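Local coordinates for protein heterodimeric restriction endonuclease R.BspD6I small subunit (Bacillus sp., PDB 2P14) that forms the catalytic subunit of a heterodimeric type IIS restriction endonuclease, working with a site-specific nickase subunit to cleave DNA, at residues 155-158 and 159-163. Numbering follows the deposited sequence.
Sequences NKLK and EILIK
The flat peptide carbonyl of Asn155 accepts the N-H of Glu159, with Asn155 O to Glu159 N at 3.1 Å. The CG of Glu159 also rests near this oxygen, 3.5 Å from Asn155 O, and the flat carboxylate is carried further out on an extended chain. The carbonyl of Leu157 takes the N-H of Leu161, with Leu161 N 2.9 Å from Leu157 O. Lys156 O and Lys158 O accept the N-H groups of Ile160 and Ile162 in the same way. These four i to i+4 bonds belong to the alpha-helix 154-165. It packs beside helix 135-146 and against strands 69-75 and 104-110 of the mixed sheet, in a protein of the PDDEXK nuclease clan. Leu157 and Leu161 are buried and both touch Ile70 of strand 69-75. The two leucines meet at a slant, with Leu157 CD1 4.1 Å from Leu161 CG. On the flank toward helix 135-146, Ile160 CD1 reaches Lys156 CG at 4.1 Å. The CG1 branch of Ile160 sits beside its own backbone N (chi1 -74°), which brings CG1 to 3.4 Å from Lys156 O. Ile160 also touches Leu141 and Leu145, while the extended Lys156 ends in a salt bridge with Glu150. On another flank the chains of Lys158 and Ile162 run alongside each other in the same direction. Ile162 CD1 lies 4.0 Å from Lys158 CG and 4.1 Å from Lys158 CE. Tyr105 of strand 104-110 touches both side chains. The lysine chain bends at chi3, 95°, on its way to a salt bridge between Lys158 NZ and Glu103.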
# COMPACT_ATOMS: atom_id res chain seq x y z
N ASN A 155 -11.39 -0.97 11.12
CA ASN A 155 -12.02 0.34 11.05
C ASN A 155 -11.13 1.48 11.53
O ASN A 155 -11.27 2.61 11.06
CB ASN A 155 -13.35 0.33 11.79
CG ASN A 155 -14.25 -0.79 11.32
OD1 ASN A 155 -14.66 -1.67 12.10
ND2 ASN A 155 -14.56 -0.78 10.03
N LYS A 156 -10.24 1.18 12.48
CA LYS A 156 -9.24 2.15 12.91
C LYS A 156 -8.25 2.41 11.77
O LYS A 156 -7.85 3.58 11.54
CB LYS A 156 -8.54 1.68 14.19
CG LYS A 156 -7.48 2.66 14.70
CD LYS A 156 -6.78 2.16 15.97
CE LYS A 156 -5.73 3.18 16.39
NZ LYS A 156 -5.19 2.92 17.78
N LEU A 157 -7.84 1.37 11.06
CA LEU A 157 -6.99 1.55 9.90
C LEU A 157 -7.70 2.40 8.84
O LEU A 157 -7.08 3.29 8.24
CB LEU A 157 -6.55 0.19 9.32
CG LEU A 157 -5.66 0.26 8.06
CD1 LEU A 157 -4.44 1.15 8.29
CD2 LEU A 157 -5.26 -1.16 7.65
N LYS A 158 -9.00 2.16 8.60
CA LYS A 158 -9.73 3.01 7.65
C LYS A 158 -9.68 4.50 8.08
O LYS A 158 -9.43 5.39 7.24
CB LYS A 158 -11.18 2.53 7.49
CG LYS A 158 -11.88 3.29 6.33
CD LYS A 158 -13.29 2.83 6.05
CE LYS A 158 -14.24 3.75 6.81
NZ LYS A 158 -15.67 3.40 6.54
N GLU A 159 -9.93 4.77 9.36
CA GLU A 159 -9.89 6.17 9.84
C GLU A 159 -8.52 6.81 9.62
O GLU A 159 -8.42 7.99 9.23
CB GLU A 159 -10.28 6.25 11.31
CG GLU A 159 -11.77 6.03 11.57
CD GLU A 159 -12.10 6.18 13.04
OE1 GLU A 159 -11.15 6.33 13.84
OE2 GLU A 159 -13.30 6.15 13.38
N ILE A 160 -7.46 6.04 9.85
CA ILE A 160 -6.10 6.55 9.68
C ILE A 160 -5.84 6.85 8.20
O ILE A 160 -5.30 7.90 7.86
CB ILE A 160 -5.07 5.56 10.24
CG1 ILE A 160 -5.08 5.59 11.77
CG2 ILE A 160 -3.67 5.85 9.71
CD1 ILE A 160 -4.57 4.30 12.37
N LEU A 161 -6.22 5.92 7.32
CA LEU A 161 -6.02 6.13 5.88
C LEU A 161 -6.78 7.39 5.41
O LEU A 161 -6.24 8.17 4.61
CB LEU A 161 -6.47 4.91 5.08
CG LEU A 161 -5.58 3.67 5.24
CD1 LEU A 161 -6.18 2.56 4.42
CD2 LEU A 161 -4.11 3.96 4.79
N ILE A 162 -7.99 7.62 5.94
CA ILE A 162 -8.76 8.81 5.54
C ILE A 162 -8.04 10.08 6.02
O ILE A 162 -7.94 11.05 5.27
CB ILE A 162 -10.21 8.74 6.05
CG1 ILE A 162 -10.94 7.59 5.32
CG2 ILE A 162 -10.92 10.10 5.90
CD1 ILE A 162 -12.32 7.27 5.89
N LYS A 163 -7.53 10.05 7.25
CA LYS A 163 -6.75 11.17 7.76
C LYS A 163 -5.54 11.45 6.85
O LYS A 163 -5.30 12.59 6.48
CB LYS A 163 -6.27 10.88 9.18
CG LYS A 163 -5.49 11.99 9.84
CD LYS A 163 -5.00 11.52 11.21
CE LYS A 163 -4.24 10.19 11.14
NZ LYS A 163 -3.74 9.76 12.48